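Local coordinates for protein putative NAD-dependent epimerase/dehydratase (Bacillus halodurans, PDB 3E8X) that binds NADP and is probably an atypical short-chain dehydrogenase/reductase, perhaps an epimerase or dehydratase, whose substrate is not known, at residues S178-V182 with N222-I227; S79-A83 with E117-I123. All coordinates share one frame; numbering follows the deposited sequence.

Contact 1 of 2, residues S178-V182 with N222-I227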
loop_
_atom_site.group_PDB
_atom_site.type_symbol
_atom_site.label_atom_id
_atom_site.label_comp_id
_atom_site.label_asym_id
_atom_site.label_seq_id
_atom_site.Cartn_x
_atom_site.Cartn_y
_atom_site.Cartn_z
ATOM N N SER A 178 -28.028 17.778 4.634
ATOM C CA SER A 178 -27.325 17.832 5.903
ATOM C C SER A 178 -28.315 17.825 7.046
ATOM O O SER A 178 -29.362 18.457 6.942
ATOM C CB SER A 178 -26.486 19.107 5.980
ATOM O OG SER A 178 -27.266 20.251 5.694
ATOM N N THR A 179 -27.979 17.101 8.127
ATOM C CA THR A 179 -28.656 17.244 9.415
ATOM C C THR A 179 -27.865 18.198 10.366
ATOM O O THR A 179 -28.428 18.735 11.301
ATOM C CB THR A 179 -28.818 15.900 10.162
ATOM O OG1 THR A 179 -27.563 15.510 10.736
ATOM C CG2 THR A 179 -29.320 14.806 9.235
ATOM N N GLY A 180 -26.557 18.364 10.144
ATOM C CA GLY A 180 -25.712 19.186 11.002
ATOM C C GLY A 180 -25.320 18.504 12.304
ATOM O O GLY A 180 -24.716 19.158 13.170
ATOM N N LYS A 181 -25.679 17.220 12.461
ATOM C CA LYS A 181 -25.572 16.508 13.745
ATOM C C LYS A 181 -24.942 15.154 13.481
ATOM O O LYS A 181 -25.336 14.437 12.543
ATOM C CB LYS A 181 -26.923 16.344 14.454
ATOM C CG LYS A 181 -27.607 17.648 14.937
ATOM C CD LYS A 181 -29.001 17.389 15.594
ATOM C CE LYS A 181 -29.593 18.678 16.237
ATOM N NZ LYS A 181 -30.766 18.536 17.239
ATOM N N VAL A 182 -23.925 14.838 14.292
ATOM C CA VAL A 182 -23.090 13.658 14.106
ATOM C C VAL A 182 -22.849 12.913 15.441
ATOM O O VAL A 182 -23.275 13.379 16.519
ATOM C CB VAL A 182 -21.747 13.987 13.375
ATOM C CG1 VAL A 182 -21.980 14.592 11.945
ATOM C CG2 VAL A 182 -20.797 14.905 14.213
ATOM N N ASN A 222 -23.807 10.117 11.106
ATOM C CA ASN A 222 -24.864 11.056 11.536
ATOM C C ASN A 222 -25.356 10.563 12.879
ATOM O O ASN A 222 -25.336 9.377 13.164
ATOM C CB ASN A 222 -26.044 11.210 10.539
ATOM C CG ASN A 222 -25.761 12.225 9.399
ATOM O OD1 ASN A 222 -25.828 11.846 8.247
ATOM N ND2 ASN A 222 -25.486 13.511 9.726
ATOM N N GLY A 223 -25.804 11.498 13.694
ATOM C CA GLY A 223 -26.209 11.237 15.080
ATOM C C GLY A 223 -26.929 12.460 15.640
ATOM O O GLY A 223 -27.656 13.155 14.903
ATOM N N ASP A 224 -26.666 12.780 16.898
ATOM C CA ASP A 224 -27.459 13.767 17.605
ATOM C C ASP A 224 -26.735 15.005 18.105
ATOM O O ASP A 224 -27.363 15.919 18.617
ATOM C CB ASP A 224 -28.132 13.067 18.768
ATOM C CG ASP A 224 -29.235 12.116 18.301
ATOM O OD1 ASP A 224 -29.890 12.386 17.249
ATOM O OD2 ASP A 224 -29.451 11.087 18.980
ATOM N N THR A 225 -25.424 15.050 17.957
ATOM C CA THR A 225 -24.655 16.110 18.526
ATOM C C THR A 225 -24.284 17.102 17.422
ATOM O O THR A 225 -23.756 16.721 16.386
ATOM C CB THR A 225 -23.373 15.588 19.179
ATOM O OG1 THR A 225 -23.679 14.482 20.025
ATOM C CG2 THR A 225 -22.653 16.688 19.950
ATOM N N PRO A 226 -24.547 18.393 17.656
ATOM C CA PRO A 226 -24.112 19.390 16.682
ATOM C C PRO A 226 -22.607 19.312 16.359
ATOM O O PRO A 226 -21.799 19.155 17.252
ATOM C CB PRO A 226 -24.505 20.714 17.347
ATOM C CG PRO A 226 -25.691 20.356 18.218
ATOM C CD PRO A 226 -25.306 19.001 18.774
ATOM N N ILE A 227 -22.262 19.457 15.081
ATOM C CA ILE A 227 -20.898 19.317 14.582
ATOM C C ILE A 227 -19.856 20.213 15.304
ATOM O O ILE A 227 -18.774 19.776 15.586
ATOM C CB ILE A 227 -20.853 19.551 13.007
ATOM C CG1 ILE A 227 -21.479 18.350 12.271
ATOM C CG2 ILE A 227 -19.390 19.827 12.524
ATOM C CD1 ILE A 227 -21.935 18.602 10.838
HETATM O O HOH W 1 -28.384 13.571 12.254
#
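Val-182 and Thr-225 face each other as an antiparallel hydrogen-bonded pair, with Val-182 N donating to Thr-225 O at 2.8 Å and Thr-225 N donating to Val-182 O in turn at 3.1 Å. Next to this pair in the register, Ile-227 N donates to Gly-180 O at 3.1 Å; Pro-226, at the N-cap position of helix 227-232, has no N-H of its own. Lys-181 O is gripped twice, from opposite faces of its carbonyl plane: Asn-222 ND2 reaches it at 3.0 Å in an almost straight bond (176°), the oxygen lying in the plane of the amide, while Gly-223 N sits above the carbonyl plane at 3.2 Å.

Strand 181-185 thus runs antiparallel to strand 216-223 in the mixed sheet of this Rossmann-type fold, and the chain turning the corner at 224-225 wraps round it. Glycine suits position 223 because a beta carbon would collide with Val-182 C, and position 180 because phi is positive.

Thr-179 OG1 accepts from Lys-181 N in an ST turn, and a water lies 2.6 Å from Thr-179 OG1 and 2.8 Å from Gly-223 O. The Asn-222 amide also binds Asp-199 through ND2 and the backbone N of Thr-196 through OD1. A leucine in place of Asn-222 would probably cost Lys-181 O and Asp-199 OD2 one donor each, and Thr-196 N its side-chain acceptor.

The extended Lys-181 chain passes the turn, CB near Gly-223 O and CD near Asp-224 O. Val-182 and Ile-227 make the apolar part of the contact. With CG1 beside the backbone N (chi1 -73°), Ile-227 brings that carbon to 3.8 Å from Val-182 CG1, the two branched chains meeting at a slant, and its CD1 lies against the side-chain-less Gly-180.

Contact 2 of 2, residues S79-A83 with E117-I123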
loop_
_atom_site.group_PDB
_atom_site.type_symbol
_atom_site.label_atom_id
_atom_site.label_comp_id
_atom_site.label_asym_id
_atom_site.label_seq_id
_atom_site.Cartn_x
_atom_site.Cartn_y
_atom_site.Cartn_z
ATOM N N SER A 79 3.248 18.795 -8.426
ATOM C CA SER A 79 3.889 19.595 -7.386
ATOM C C SER A 79 3.522 21.078 -7.469
ATOM O O SER A 79 3.386 21.725 -6.450
ATOM C CB SER A 79 5.419 19.411 -7.354
ATOM O OG SER A 79 5.992 19.488 -8.629
ATOM N N HIS A 80 3.317 21.600 -8.675
ATOM C CA HIS A 80 2.886 23.003 -8.843
ATOM C C HIS A 80 1.631 23.349 -8.039
ATOM O O HIS A 80 1.467 24.492 -7.613
ATOM C CB HIS A 80 2.682 23.354 -10.330
ATOM C CG HIS A 80 1.606 22.558 -11.013
ATOM N ND1 HIS A 80 1.781 21.241 -11.402
ATOM C CD2 HIS A 80 0.357 22.906 -11.413
ATOM C CE1 HIS A 80 0.683 20.814 -12.002
ATOM N NE2 HIS A 80 -0.196 21.801 -12.018
ATOM N N ALA A 81 0.777 22.348 -7.823
ATOM C CA ALA A 81 -0.515 22.497 -7.120
ATOM C C ALA A 81 -0.361 22.969 -5.684
ATOM O O ALA A 81 -1.275 23.585 -5.157
ATOM C CB ALA A 81 -1.279 21.179 -7.131
ATOM N N PHE A 82 0.807 22.706 -5.088
ATOM C CA PHE A 82 1.042 22.914 -3.649
ATOM C C PHE A 82 1.655 24.272 -3.324
ATOM O O PHE A 82 1.919 24.558 -2.166
ATOM C CB PHE A 82 1.895 21.784 -3.093
ATOM C CG PHE A 82 1.144 20.495 -2.917
ATOM C CD1 PHE A 82 0.800 19.723 -3.998
ATOM C CD2 PHE A 82 0.793 20.046 -1.674
ATOM C CE1 PHE A 82 0.075 18.538 -3.829
ATOM C CE2 PHE A 82 0.114 18.856 -1.517
ATOM C CZ PHE A 82 -0.247 18.115 -2.602
ATOM N N ALA A 83 1.804 25.111 -4.343
ATOM C CA ALA A 83 2.339 26.467 -4.212
ATOM C C ALA A 83 1.400 27.362 -3.424
ATOM O O ALA A 83 0.188 27.352 -3.646
ATOM C CB ALA A 83 2.593 27.066 -5.591
ATOM N N GLU A 117 4.707 15.347 -0.829
ATOM C CA GLU A 117 4.780 16.712 -1.356
ATOM C C GLU A 117 4.531 17.763 -0.255
ATOM O O GLU A 117 5.197 18.763 -0.250
ATOM C CB GLU A 117 3.799 16.900 -2.502
ATOM C CG GLU A 117 3.947 18.249 -3.185
ATOM C CD GLU A 117 5.276 18.396 -3.911
ATOM O OE1 GLU A 117 5.761 19.566 -3.993
ATOM O OE2 GLU A 117 5.817 17.348 -4.378
ATOM N N ALA A 118 3.579 17.519 0.658
ATOM C CA ALA A 118 3.341 18.387 1.804
ATOM C C ALA A 118 4.566 18.458 2.727
ATOM O O ALA A 118 4.964 19.561 3.099
ATOM C CB ALA A 118 2.067 17.985 2.582
ATOM N N GLU A 119 5.187 17.318 3.065
ATOM C CA GLU A 119 6.442 17.331 3.838
ATOM C C GLU A 119 7.572 18.124 3.179
ATOM O O GLU A 119 8.223 18.961 3.831
ATOM C CB GLU A 119 6.920 15.911 4.122
ATOM C CG GLU A 119 5.851 15.131 4.844
ATOM C CD GLU A 119 6.347 14.033 5.681
ATOM O OE1 GLU A 119 6.494 12.926 5.123
ATOM O OE2 GLU A 119 6.536 14.266 6.891
ATOM N N LYS A 120 7.807 17.815 1.904
ATOM C CA LYS A 120 8.793 18.472 1.070
ATOM C C LYS A 120 8.643 19.995 1.166
ATOM O O LYS A 120 9.590 20.720 1.413
ATOM C CB LYS A 120 8.574 17.939 -0.359
ATOM C CG LYS A 120 9.468 18.433 -1.456
ATOM C CD LYS A 120 9.118 17.740 -2.795
ATOM C CE LYS A 120 9.109 16.190 -2.685
ATOM N NZ LYS A 120 9.421 15.488 -3.987
ATOM N N ARG A 121 7.418 20.462 0.980
ATOM C CA ARG A 121 7.106 21.898 1.021
ATOM C C ARG A 121 6.962 22.535 2.411
ATOM O O ARG A 121 6.983 23.741 2.517
ATOM C CB ARG A 121 5.868 22.187 0.181
ATOM C CG ARG A 121 6.174 22.025 -1.326
ATOM C CD ARG A 121 5.043 22.602 -2.117
ATOM N NE ARG A 121 5.221 22.571 -3.569
ATOM C CZ ARG A 121 5.488 23.652 -4.307
ATOM N NH1 ARG A 121 5.659 24.855 -3.746
ATOM N NH2 ARG A 121 5.582 23.529 -5.619
ATOM N N GLY A 122 6.893 21.743 3.468
ATOM C CA GLY A 122 6.709 22.285 4.798
ATOM C C GLY A 122 5.272 22.711 5.107
ATOM O O GLY A 122 5.070 23.474 6.021
ATOM N N ILE A 123 4.282 22.193 4.353
ATOM C CA ILE A 123 2.869 22.434 4.633
ATOM C C ILE A 123 2.497 21.515 5.796
ATOM O O ILE A 123 2.520 20.306 5.660
ATOM C CB ILE A 123 1.999 22.138 3.399
ATOM C CG1 ILE A 123 2.407 23.023 2.225
ATOM C CG2 ILE A 123 0.495 22.359 3.710
ATOM C CD1 ILE A 123 1.837 22.545 0.882
#
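Ser-79 and Phe-82, at the two ends of a 3-10 turn, approach Glu-117 and Ala-118 near the end of helix 100-121, with Ser-79 CA 6.7 Å from Glu-117 CA. The turn belongs to the link between parallel strands 68-71 and 87-90 of the Rossmann-type sheet, and the helix ends in a Schellman motif whose positive-phi residue, Gly-122, lets the chain swing round to Ile-123. Phe-82 points its ring at this helix end. Glu-117 CG lies over one face of the ring in a CH-pi contact, 3.7 Å from the centroid and 17° off the normal, while Ile-123 CD1 meets the edge in the ring plane, 3.7 Å from Phe-82 CD2. Glutamate suits this place because its CG methylene covers the ring, while a bend at chi2 (66°) directs the carboxylate toward Arg-121. There OE1 accepts from Arg-121 NE on its anti lone pair at 3.1 Å, a salt bridge within the helix. The long arginine chain passes Phe-82 CB with its CD and ends at the 3-10 turn, where NH2 makes a weak bond to Ser-79 O, which also accepts from Phe-82 N. One face of the guanidinium rests on the backbone, with Ala-83 N 3.9 Å above its centre.

Overall arrangement
Contact 2 closes before contact 1 opens along the chain, and the two lie on opposite sides of the molecule's centre, 33 Å apart between centres and about 22 Å between nearest atoms. Neither touches the bound NADP. In contact 2 the side chain of Phe-82 is about 10 Å from the cofactor, and that of His-80 about 10 Å from the side chain of the NADP-binding Arg-53. In contact 1 the side chain of Asn-222 is about 12 Å from the cofactor and about 8 Å and 9 Å from the side chains of Leu-173 and Arg-197, which also bind it. Contact 2 ties the 3-10 turn before strand 87-90 to the end of helix 100-121; contact 1 ties strand 181-185 to the turn before helix 227-232.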